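Local coordinates for hemoglobin-like protein (Methylacidiphilum infernorum, PDB 4NK2) that binds heme b as a group II truncated haemoglobin and probably binds and carries oxygen, at residues A[120-134]-A[163-175]. Numbering follows the deposited sequence.
Sequences MRARHFSVTIDEKAR and ESFSIRMINRRTT. With HEM (protoporphyrin IX containing Fe), chain C.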
ATOM      1  N   MET A 120     -10.185   1.370 -12.050  1.00 31.34           N
ATOM      2  CA  MET A 120     -10.685   0.883 -10.779  1.00 29.64           C
ATOM      3  C   MET A 120      -9.715   1.029  -9.623  1.00 30.11           C
ATOM      4  O   MET A 120     -10.116   1.382  -8.544  1.00 27.54           O
ATOM      5  CB  MET A 120     -11.133  -0.567 -10.890  1.00 29.02           C
ATOM      6  CG  MET A 120     -12.558  -0.771 -11.313  1.00 34.66           C
ATOM      7  SD  MET A 120     -13.770   0.135 -10.386  1.00 37.90           S
ATOM      8  CE  MET A 120     -14.648   0.894 -11.698  1.00 33.34           C
ATOM      9  N   ARG A 121      -8.445   0.736  -9.836  1.00 26.82           N
ATOM     10  CA  ARG A 121      -7.504   0.845  -8.720  1.00 28.00           C
ATOM     11  C   ARG A 121      -7.508   2.286  -8.257  1.00 29.37           C
ATOM     12  O   ARG A 121      -7.605   2.559  -7.059  1.00 28.81           O
ATOM     13  CB  ARG A 121      -6.075   0.416  -9.103  1.00 29.63           C
ATOM     14  CG  ARG A 121      -5.039   0.670  -7.984  1.00 27.37           C
ATOM     15  CD  ARG A 121      -3.654   0.071  -8.278  1.00 27.64           C
ATOM     16  NE  ARG A 121      -2.672   0.536  -7.288  1.00 32.04           N
ATOM     17  CZ  ARG A 121      -2.533   0.006  -6.073  1.00 31.23           C
ATOM     18  NH1 ARG A 121      -3.300  -1.022  -5.698  1.00 30.00           N
ATOM     19  NH2 ARG A 121      -1.625   0.493  -5.234  1.00 25.64           N
ATOM     20  N   ALA A 122      -7.462   3.216  -9.207  1.00 27.78           N
ATOM     21  CA  ALA A 122      -7.381   4.638  -8.855  1.00 30.02           C
ATOM     22  C   ALA A 122      -8.653   5.109  -8.146  1.00 33.08           C
ATOM     23  O   ALA A 122      -8.606   5.854  -7.149  1.00 28.67           O
ATOM     24  CB  ALA A 122      -7.123   5.469 -10.108  1.00 29.35           C
ATOM     25  N   ARG A 123      -9.802   4.698  -8.667  1.00 25.79           N
ATOM     26  CA  ARG A 123     -11.070   5.054  -8.030  1.00 29.69           C
ATOM     27  C   ARG A 123     -11.112   4.525  -6.592  1.00 31.50           C
ATOM     28  O   ARG A 123     -11.690   5.174  -5.710  1.00 35.96           O
ATOM     29  CB  ARG A 123     -12.274   4.544  -8.844  1.00 33.34           C
ATOM     30  CG  ARG A 123     -12.489   5.267 -10.181  1.00 34.18           C
ATOM     31  CD  ARG A 123     -13.719   4.728 -10.938  1.00 32.58           C
ATOM     32  NE  ARG A 123     -13.844   5.272 -12.299  1.00 31.10           N
ATOM     33  CZ  ARG A 123     -14.594   6.326 -12.625  1.00 32.75           C
ATOM     34  NH1 ARG A 123     -15.279   6.967 -11.685  1.00 33.67           N
ATOM     35  NH2 ARG A 123     -14.667   6.740 -13.892  1.00 28.23           N
ATOM     36  N   HIS A 124     -10.479   3.392  -6.331  1.00 29.83           N
ATOM     37  CA  HIS A 124     -10.510   2.806  -4.997  1.00 31.11           C
ATOM     38  C   HIS A 124      -9.519   3.417  -3.994  1.00 30.32           C
ATOM     39  O   HIS A 124      -9.577   3.094  -2.831  1.00 26.13           O
ATOM     40  CB  HIS A 124     -10.381   1.276  -5.044  1.00 28.55           C
ATOM     41  CG  HIS A 124     -11.660   0.566  -5.378  1.00 31.87           C
ATOM     42  ND1 HIS A 124     -12.115   0.424  -6.664  1.00 29.74           N
ATOM     43  CD2 HIS A 124     -12.576  -0.042  -4.591  1.00 26.91           C
ATOM     44  CE1 HIS A 124     -13.255  -0.236  -6.656  1.00 32.63           C
ATOM     45  NE2 HIS A 124     -13.556  -0.534  -5.410  1.00 29.94           N
ATOM     46  N   PHE A 125      -8.630   4.302  -4.436  1.00 31.25           N
ATOM     47  CA  PHE A 125      -7.749   5.009  -3.503  1.00 30.19           C
ATOM     48  C   PHE A 125      -8.581   5.762  -2.453  1.00 31.93           C
ATOM     49  O   PHE A 125      -8.086   6.056  -1.370  1.00 33.61           O
ATOM     50  CB  PHE A 125      -6.815   5.990  -4.230  1.00 31.21           C
ATOM     51  CG  PHE A 125      -5.688   5.329  -4.998  1.00 29.67           C
ATOM     52  CD1 PHE A 125      -5.082   4.169  -4.530  1.00 31.91           C
ATOM     53  CD2 PHE A 125      -5.230   5.891  -6.190  1.00 28.00           C
ATOM     54  CE1 PHE A 125      -4.042   3.566  -5.248  1.00 31.09           C
ATOM     55  CE2 PHE A 125      -4.187   5.294  -6.916  1.00 33.06           C
ATOM     56  CZ  PHE A 125      -3.597   4.136  -6.445  1.00 30.00           C
ATOM     57  N   SER A 126      -9.839   6.058  -2.775  1.00 31.55           N
ATOM     58  CA  SER A 126     -10.739   6.792  -1.874  1.00 34.62           C
ATOM     59  C   SER A 126     -11.187   5.978  -0.653  1.00 35.86           C
ATOM     60  O   SER A 126     -11.968   6.464   0.171  1.00 34.53           O
ATOM     61  CB  SER A 126     -11.982   7.251  -2.645  1.00 37.26           C
ATOM     62  OG  SER A 126     -11.629   8.021  -3.782  1.00 52.22           O
ATOM     63  N   VAL A 127     -10.721   4.748  -0.545  1.00 32.74           N
ATOM     64  CA  VAL A 127     -11.082   3.900   0.576  1.00 31.03           C
ATOM     65  C   VAL A 127      -9.913   3.017   0.952  1.00 29.48           C
ATOM     66  O   VAL A 127      -9.222   2.511   0.100  1.00 32.79           O
ATOM     67  CB  VAL A 127     -12.348   3.072   0.284  1.00 38.56           C
ATOM     68  CG1 VAL A 127     -12.232   2.357  -1.009  1.00 37.81           C
ATOM     69  CG2 VAL A 127     -12.631   2.107   1.390  1.00 39.11           C
ATOM     70  N   THR A 128      -9.676   2.852   2.238  1.00 28.23           N
ATOM     71  CA  THR A 128      -8.498   2.109   2.681  1.00 28.80           C
ATOM     72  C   THR A 128      -8.795   0.617   2.567  1.00 31.65           C
ATOM     73  O   THR A 128      -9.704   0.103   3.215  1.00 34.43           O
ATOM     74  CB  THR A 128      -8.126   2.473   4.130  1.00 35.48           C
ATOM     75  OG1 THR A 128      -8.097   3.898   4.247  1.00 37.43           O
ATOM     76  CG2 THR A 128      -6.759   1.923   4.499  1.00 35.81           C
ATOM     77  N   ILE A 129      -8.035  -0.079   1.736  1.00 30.09           N
ATOM     78  CA  ILE A 129      -8.318  -1.493   1.495  1.00 28.38           C
ATOM     79  C   ILE A 129      -7.060  -2.288   1.779  1.00 27.51           C
ATOM     80  O   ILE A 129      -6.079  -2.186   1.027  1.00 29.09           O
ATOM     81  CB  ILE A 129      -8.751  -1.736   0.035  1.00 23.85           C
ATOM     82  CG1 ILE A 129     -10.059  -0.981  -0.267  1.00 26.59           C
ATOM     83  CG2 ILE A 129      -8.913  -3.275  -0.225  1.00 27.13           C
ATOM     84  CD1 ILE A 129     -10.420  -0.883  -1.758  1.00 29.35           C
ATOM     85  N   ASP A 130      -7.057  -3.067   2.847  1.00 28.29           N
ATOM     86  CA  ASP A 130      -5.937  -3.943   3.144  1.00 29.78           C
ATOM     87  C   ASP A 130      -6.209  -5.374   2.709  1.00 33.55           C
ATOM     88  O   ASP A 130      -7.235  -5.642   2.126  1.00 30.56           O
ATOM     89  CB  ASP A 130      -5.540  -3.872   4.617  1.00 36.53           C
ATOM     90  CG  ASP A 130      -6.617  -4.359   5.548  1.00 41.18           C
ATOM     91  OD1 ASP A 130      -7.561  -5.014   5.106  1.00 32.07           O
ATOM     92  OD2 ASP A 130      -6.505  -4.085   6.746  1.00 35.85           O
ATOM     93  N   GLU A 131      -5.285  -6.282   2.995  1.00 30.90           N
ATOM     94  CA  GLU A 131      -5.365  -7.648   2.491  1.00 33.98           C
ATOM     95  C   GLU A 131      -6.612  -8.349   3.013  1.00 35.90           C
ATOM     96  O   GLU A 131      -7.325  -9.002   2.251  1.00 32.18           O
ATOM     97  CB  GLU A 131      -4.102  -8.434   2.852  1.00 32.22           C
ATOM     98  CG  GLU A 131      -2.814  -7.783   2.367  1.00 35.55           C
ATOM     99  CD  GLU A 131      -2.275  -6.757   3.357  1.00 38.70           C
ATOM    100  OE1 GLU A 131      -2.997  -6.389   4.318  1.00 35.02           O
ATOM    101  OE2 GLU A 131      -1.113  -6.326   3.181  1.00 38.38           O
ATOM    102  N   LYS A 132      -6.899  -8.171   4.295  1.00 31.79           N
ATOM    103  CA  LYS A 132      -8.059  -8.771   4.933  1.00 36.38           C
ATOM    104  C   LYS A 132      -9.381  -8.252   4.378  1.00 38.28           C
ATOM    105  O   LYS A 132     -10.315  -9.012   4.206  1.00 34.52           O
ATOM    106  CB  LYS A 132      -8.009  -8.547   6.436  1.00 37.65           C
ATOM    107  CG  LYS A 132      -9.096  -9.231   7.207  1.00 39.68           C
ATOM    108  CD  LYS A 132      -8.945 -10.724   7.154  1.00 42.46           C
ATOM    109  CE  LYS A 132      -9.690 -11.400   8.284  1.00 57.16           C
ATOM    110  NZ  LYS A 132      -9.793 -12.867   8.094  1.00 56.19           N
ATOM    111  N   ALA A 133      -9.451  -6.957   4.116  1.00 29.57           N
ATOM    112  CA  ALA A 133     -10.619  -6.358   3.463  1.00 29.39           C
ATOM    113  C   ALA A 133     -10.942  -7.043   2.135  1.00 31.67           C
ATOM    114  O   ALA A 133     -12.110  -7.311   1.830  1.00 28.20           O
ATOM    115  CB  ALA A 133     -10.388  -4.882   3.242  1.00 35.09           C
ATOM    116  N   ARG A 134      -9.918  -7.303   1.329  1.00 31.80           N
ATOM    117  CA  ARG A 134     -10.139  -8.018   0.073  1.00 30.61           C
ATOM    118  C   ARG A 134     -10.655  -9.429   0.328  1.00 32.78           C
ATOM    119  O   ARG A 134     -11.552  -9.898  -0.382  1.00 30.02           O
ATOM    120  CB  ARG A 134      -8.864  -8.088  -0.777  1.00 29.25           C
ATOM    121  CG  ARG A 134      -8.914  -9.244  -1.789  1.00 29.77           C
ATOM    122  CD  ARG A 134      -7.702  -9.268  -2.724  1.00 31.88           C
ATOM    123  NE  ARG A 134      -7.746 -10.415  -3.625  1.00 28.45           N
ATOM    124  CZ  ARG A 134      -7.193 -11.602  -3.371  1.00 33.75           C
ATOM    125  NH1 ARG A 134      -6.521 -11.805  -2.242  1.00 28.64           N
ATOM    126  NH2 ARG A 134      -7.301 -12.586  -4.258  1.00 29.52           N
ATOM    127  N   GLU A 163     -11.480 -12.587  -8.249  1.00 28.40           N
ATOM    128  CA  GLU A 163     -10.402 -13.049  -7.362  1.00 30.68           C
ATOM    129  C   GLU A 163      -9.082 -12.405  -7.736  1.00 32.16           C
ATOM    130  O   GLU A 163      -8.289 -12.047  -6.863  1.00 32.39           O
ATOM    131  CB  GLU A 163     -10.233 -14.577  -7.417  1.00 32.07           C
ATOM    132  CG  GLU A 163      -9.220 -15.119  -6.397  1.00 31.30           C
ATOM    133  CD  GLU A 163      -7.759 -15.018  -6.855  1.00 33.99           C
ATOM    134  OE1 GLU A 163      -7.494 -14.864  -8.080  1.00 29.62           O
ATOM    135  OE2 GLU A 163      -6.861 -15.130  -5.979  1.00 33.45           O
ATOM    136  N   SER A 164      -8.825 -12.266  -9.034  1.00 26.66           N
ATOM    137  CA  SER A 164      -7.568 -11.651  -9.447  1.00 32.32           C
ATOM    138  C   SER A 164      -7.656 -10.132  -9.511  1.00 33.24           C
ATOM    139  O   SER A 164      -6.741  -9.446  -9.065  1.00 33.82           O
ATOM    140  CB  SER A 164      -7.081 -12.209 -10.785  1.00 34.46           C
ATOM    141  OG  SER A 164      -5.890 -11.538 -11.166  1.00 36.76           O
ATOM    142  N   PHE A 165      -8.747  -9.610 -10.068  1.00 29.76           N
ATOM    143  CA  PHE A 165      -8.879  -8.165 -10.250  1.00 31.83           C
ATOM    144  C   PHE A 165      -8.856  -7.469  -8.896  1.00 29.87           C
ATOM    145  O   PHE A 165      -8.322  -6.363  -8.759  1.00 30.06           O
ATOM    146  CB  PHE A 165     -10.186  -7.836 -10.976  1.00 29.34           C
ATOM    147  CG  PHE A 165     -10.259  -6.421 -11.505  1.00 38.09           C
ATOM    148  CD1 PHE A 165      -9.111  -5.746 -11.901  1.00 34.83           C
ATOM    149  CD2 PHE A 165     -11.481  -5.774 -11.622  1.00 38.23           C
ATOM    150  CE1 PHE A 165      -9.185  -4.446 -12.404  1.00 36.49           C
ATOM    151  CE2 PHE A 165     -11.559  -4.469 -12.117  1.00 40.64           C
ATOM    152  CZ  PHE A 165     -10.412  -3.809 -12.502  1.00 32.75           C
ATOM    153  N   SER A 166      -9.440  -8.117  -7.889  1.00 30.09           N
ATOM    154  CA  SER A 166      -9.515  -7.534  -6.550  1.00 30.13           C
ATOM    155  C   SER A 166      -8.128  -7.292  -5.956  1.00 33.19           C
ATOM    156  O   SER A 166      -7.949  -6.419  -5.101  1.00 29.91           O
ATOM    157  CB  SER A 166     -10.358  -8.407  -5.611  1.00 31.59           C
ATOM    158  OG  SER A 166      -9.855  -9.738  -5.501  1.00 27.07           O
ATOM    159  N   ILE A 167      -7.131  -8.050  -6.395  1.00 30.04           N
ATOM    160  CA  ILE A 167      -5.789  -7.831  -5.843  1.00 33.00           C
ATOM    161  C   ILE A 167      -5.291  -6.400  -6.108  1.00 31.16           C
ATOM    162  O   ILE A 167      -4.582  -5.818  -5.280  1.00 31.97           O
ATOM    163  CB  ILE A 167      -4.781  -8.840  -6.397  1.00 29.92           C
ATOM    164  CG1 ILE A 167      -5.174 -10.261  -5.960  1.00 31.02           C
ATOM    165  CG2 ILE A 167      -3.397  -8.517  -5.893  1.00 31.17           C
ATOM    166  CD1 ILE A 167      -4.305 -11.348  -6.583  1.00 32.10           C
ATOM    167  N   ARG A 168      -5.649  -5.845  -7.264  1.00 29.99           N
ATOM    168  CA  ARG A 168      -5.193  -4.511  -7.653  1.00 30.95           C
ATOM    169  C   ARG A 168      -5.912  -3.391  -6.933  1.00 29.62           C
ATOM    170  O   ARG A 168      -5.556  -2.221  -7.093  1.00 29.38           O
ATOM    171  CB  ARG A 168      -5.378  -4.319  -9.153  1.00 32.16           C
ATOM    172  CG  ARG A 168      -4.941  -5.519  -9.939  1.00 31.62           C
ATOM    173  CD  ARG A 168      -4.803  -5.205 -11.409  1.00 36.15           C
ATOM    174  NE  ARG A 168      -4.116  -6.304 -12.077  1.00 36.12           N
ATOM    175  CZ  ARG A 168      -3.439  -6.185 -13.211  1.00 37.37           C
ATOM    176  NH1 ARG A 168      -3.357  -5.005 -13.812  1.00 36.33           N
ATOM    177  NH2 ARG A 168      -2.840  -7.245 -13.731  1.00 37.91           N
ATOM    178  N   MET A 169      -6.934  -3.721  -6.150  1.00 28.34           N
ATOM    179  CA  MET A 169      -7.594  -2.671  -5.364  1.00 29.21           C
ATOM    180  C   MET A 169      -6.880  -2.440  -4.029  1.00 28.50           C
ATOM    181  O   MET A 169      -7.104  -1.423  -3.364  1.00 30.82           O
ATOM    182  CB  MET A 169      -9.049  -3.036  -5.112  1.00 28.46           C
ATOM    183  CG  MET A 169      -9.812  -3.401  -6.392  1.00 27.13           C
ATOM    184  SD  MET A 169      -9.622  -2.104  -7.635  1.00 31.89           S
ATOM    185  CE  MET A 169      -9.611  -3.218  -9.033  1.00 35.35           C
ATOM    186  N   ILE A 170      -6.035  -3.391  -3.627  1.00 30.12           N
ATOM    187  CA  ILE A 170      -5.406  -3.319  -2.304  1.00 29.05           C
ATOM    188  C   ILE A 170      -4.453  -2.126  -2.273  1.00 29.34           C
ATOM    189  O   ILE A 170      -3.527  -2.035  -3.093  1.00 27.02           O
ATOM    190  CB  ILE A 170      -4.598  -4.590  -1.957  1.00 32.13           C
ATOM    191  CG1 ILE A 170      -5.530  -5.803  -1.809  1.00 35.76           C
ATOM    192  CG2 ILE A 170      -3.805  -4.365  -0.665  1.00 37.04           C
ATOM    193  CD1 ILE A 170      -4.785  -7.119  -1.599  1.00 30.36           C
ATOM    194  N   ASN A 171      -4.678  -1.214  -1.338  1.00 28.51           N
ATOM    195  CA  ASN A 171      -3.848  -0.011  -1.260  1.00 29.79           C
ATOM    196  C   ASN A 171      -3.233   0.228   0.119  1.00 35.21           C
ATOM    197  O   ASN A 171      -2.476   1.195   0.322  1.00 33.99           O
ATOM    198  CB  ASN A 171      -4.639   1.213  -1.726  1.00 25.62           C
ATOM    199  CG  ASN A 171      -5.905   1.425  -0.927  1.00 29.15           C
ATOM    200  OD1 ASN A 171      -5.914   1.240   0.298  1.00 31.59           O
ATOM    201  ND2 ASN A 171      -6.988   1.814  -1.610  1.00 27.67           N
ATOM    202  N   ARG A 172      -3.543  -0.663   1.058  1.00 34.63           N
ATOM    203  CA  ARG A 172      -2.923  -0.628   2.386  1.00 33.36           C
ATOM    204  C   ARG A 172      -2.273  -1.976   2.648  1.00 35.29           C
ATOM    205  O   ARG A 172      -2.952  -3.018   2.678  1.00 36.73           O
ATOM    206  CB  ARG A 172      -3.967  -0.331   3.457  1.00 32.29           C
ATOM    207  CG  ARG A 172      -3.417  -0.347   4.901  1.00 38.63           C
ATOM    208  CD  ARG A 172      -2.413   0.788   5.142  1.00 39.98           C
ATOM    209  NE  ARG A 172      -2.325   1.197   6.548  1.00 31.35           N
ATOM    210  CZ  ARG A 172      -1.420   0.742   7.411  1.00 36.38           C
ATOM    211  NH1 ARG A 172      -0.507  -0.150   7.024  1.00 30.65           N
ATOM    212  NH2 ARG A 172      -1.421   1.192   8.659  1.00 40.16           N
ATOM    213  N   ARG A 173      -0.955  -1.980   2.812  1.00 33.12           N
ATOM    214  CA  ARG A 173      -0.246  -3.234   3.076  1.00 30.61           C
ATOM    215  C   ARG A 173       0.010  -3.366   4.575  1.00 40.70           C
ATOM    216  O   ARG A 173       0.298  -2.369   5.248  1.00 34.80           O
ATOM    217  CB  ARG A 173       1.051  -3.295   2.272  1.00 29.30           C
ATOM    218  CG  ARG A 173       0.821  -3.536   0.797  1.00 34.04           C
ATOM    219  CD  ARG A 173       0.404  -5.002   0.585  1.00 33.54           C
ATOM    220  NE  ARG A 173       1.574  -5.865   0.420  1.00 36.75           N
ATOM    221  CZ  ARG A 173       1.609  -7.158   0.729  1.00 40.02           C
ATOM    222  NH1 ARG A 173       0.543  -7.755   1.258  1.00 32.86           N
ATOM    223  NH2 ARG A 173       2.720  -7.852   0.524  1.00 38.08           N
ATOM    224  N   THR A 174      -0.130  -4.583   5.102  1.00 38.21           N
ATOM    225  CA  THR A 174      -0.015  -4.804   6.546  1.00 39.08           C
ATOM    226  C   THR A 174       0.816  -6.036   6.843  1.00 38.66           C
ATOM    227  O   THR A 174       0.958  -6.418   8.012  1.00 38.28           O
ATOM    228  CB  THR A 174      -1.391  -5.006   7.223  1.00 39.50           C
ATOM    229  OG1 THR A 174      -1.980  -6.227   6.745  1.00 39.74           O
ATOM    230  CG2 THR A 174      -2.317  -3.831   6.939  1.00 36.08           C
ATOM    231  N   THR A 175       1.335  -6.661   5.782  1.00 38.37           N
ATOM    232  CA  THR A 175       2.202  -7.836   5.895  1.00 34.57           C
ATOM    233  C   THR A 175       3.183  -7.887   4.728  1.00 36.75           C
ATOM    234  O   THR A 175       2.921  -7.298   3.670  1.00 37.57           O
ATOM    235  CB  THR A 175       1.397  -9.166   5.900  1.00 42.59           C
ATOM    236  OG1 THR A 175       2.297 -10.266   5.700  1.00 38.39           O
ATOM    237  CG2 THR A 175       0.362  -9.194   4.755  1.00 41.23           C
TER
HETATM  238  CHA HEM C 700     -16.674   1.507  -5.244  1.00 33.61           C
HETATM  239  CHB HEM C 700     -15.024  -1.251  -1.630  1.00 31.63           C
HETATM  240  CHC HEM C 700     -13.003  -4.261  -4.894  1.00 29.15           C
HETATM  241  CHD HEM C 700     -16.191  -2.419  -8.090  1.00 31.96           C
HETATM  242  C1A HEM C 700     -16.338   1.099  -3.977  1.00 35.75           C
HETATM  243  C2A HEM C 700     -16.494   1.856  -2.737  1.00 31.36           C
HETATM  244  C3A HEM C 700     -16.030   1.069  -1.744  1.00 34.76           C
HETATM  245  C4A HEM C 700     -15.568  -0.187  -2.319  1.00 33.80           C
HETATM  246  CMA HEM C 700     -15.982   1.381  -0.231  1.00 33.45           C
HETATM  247  CAA HEM C 700     -17.079   3.294  -2.618  1.00 36.72           C
HETATM  248  CBA HEM C 700     -15.886   4.273  -2.605  1.00 39.48           C
HETATM  249  CGA HEM C 700     -16.230   5.758  -2.536  1.00 43.92           C
HETATM  250  O1A HEM C 700     -15.584   6.494  -1.736  1.00 45.26           O
HETATM  251  O2A HEM C 700     -17.131   6.247  -3.272  1.00 46.75           O
HETATM  252  C1B HEM C 700     -14.242  -2.263  -2.165  1.00 33.86           C
HETATM  253  C2B HEM C 700     -13.357  -3.165  -1.445  1.00 31.07           C
HETATM  254  C3B HEM C 700     -12.797  -3.996  -2.343  1.00 32.51           C
HETATM  255  C4B HEM C 700     -13.303  -3.664  -3.672  1.00 31.77           C
HETATM  256  CMB HEM C 700     -13.108  -3.194   0.077  1.00 28.24           C
HETATM  257  CAB HEM C 700     -11.791  -5.108  -1.993  1.00 29.08           C
HETATM  258  CBB HEM C 700     -11.065  -5.673  -2.965  1.00 32.62           C
HETATM  259  C1C HEM C 700     -13.727  -4.070  -6.057  1.00 27.99           C
HETATM  260  C2C HEM C 700     -13.645  -4.833  -7.295  1.00 30.36           C
HETATM  261  C3C HEM C 700     -14.523  -4.308  -8.172  1.00 32.92           C
HETATM  262  C4C HEM C 700     -15.206  -3.205  -7.524  1.00 31.62           C
HETATM  263  CMC HEM C 700     -12.688  -6.019  -7.553  1.00 27.09           C
HETATM  264  CAC HEM C 700     -14.824  -4.771  -9.617  1.00 35.17           C
HETATM  265  CBC HEM C 700     -14.501  -6.001 -10.041  1.00 38.77           C
HETATM  266  C1D HEM C 700     -16.527  -1.141  -7.706  1.00 30.51           C
HETATM  267  C2D HEM C 700     -17.159  -0.125  -8.534  1.00 29.49           C
HETATM  268  C3D HEM C 700     -17.313   1.087  -7.628  1.00 33.40           C
HETATM  269  C4D HEM C 700     -16.753   0.698  -6.354  1.00 33.42           C
HETATM  270  CMD HEM C 700     -17.615  -0.222 -10.011  1.00 29.08           C
HETATM  271  CAD HEM C 700     -17.910   2.457  -8.018  1.00 33.14           C
HETATM  272  CBD HEM C 700     -16.793   3.248  -8.706  1.00 31.59           C
HETATM  273  CGD HEM C 700     -17.363   4.595  -9.091  1.00 36.24           C
HETATM  274  O1D HEM C 700     -17.592   5.425  -8.179  1.00 37.48           O
HETATM  275  O2D HEM C 700     -17.598   4.828 -10.306  1.00 33.73           O
HETATM  276  NA  HEM C 700     -15.779  -0.129  -3.680  1.00 31.18           N
HETATM  277  NB  HEM C 700     -14.176  -2.609  -3.507  1.00 27.97           N
HETATM  278  NC  HEM C 700     -14.697  -3.095  -6.250  1.00 31.53           N
HETATM  279  ND  HEM C 700     -16.308  -0.616  -6.442  1.00 31.06           N
HETATM  280 FE   HEM C 700     -15.155  -1.585  -4.998  1.00 30.91          FE
HETATM  281  O   HOH W   1      -6.920   1.394  -4.538  1.00 29.75           O
HETATM  282  O   HOH W   2      -0.769  -1.093  -2.687  1.00 32.28           O
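Met169 lays its side chain against the proximal histidine, CG over one face of the His124 imidazole and SD oblique to it, 4.2 Å from the ring centroid. Two bends, at chi2 (-52°) and chi3, turn its CE back over the centre of the Phe165 ring and to 3.6 Å from Met120 CB. In the ring plane, His124 ND1 donates to Met120 O, which ND1 and the backbone N of His124 reach from opposite faces of the carbonyl plane; this fixes the imidazole's rotation while NE2 binds the heme iron at 2.0 Å. The arrangement is the proximal side of the globin fold: residues 120-129, with the axial histidine, and the end of helix 155-165 with the 3-10 segment 166-169 close on the heme, and Ile129 CD1 packs against a pyrrole. Arg121, extended from CG to NE, passes along Arg168 O so that NH1 grips both Arg168 O and Ile170 O (2.8 Å) in its guanidinium plane; NH2 pairs with Asp41 of the second subunit. The Asn171 amide clamps the 125-129 loop: ND2 meets Val127 O nearly head-on (2.9 Å), OD1 accepts a nearly straight N-H...O bond (176°) from Ile129 N, and Ile129 O receives the backbone N of Asn171 and of Arg172. Water 1 ties ND2 to Arg121 O and Met169 O. Farther along, Glu131, its chain bent at chi2, turns its carboxylate to residues 173-174: OE2 takes Thr174 N on its syn lone pair and a salt bridge from Arg173 NH1 (2.9 Å) on its anti one, the carboxylate and guanidinium planes 62° apart, while Thr174 OG1 reaches OE1 from above the carboxylate plane; Arg173 NH2 bonds Glu177 O. Arg134 lays one guanidinium face on Ile167 CG1; NE donates to Ser166 OG, also hydrogen-bonded to Ile162 O, NH2 donates to Glu163 O and forms a salt bridge to Glu163 OE2, also paired with Arg181, and NH1 bonds Arg180 O.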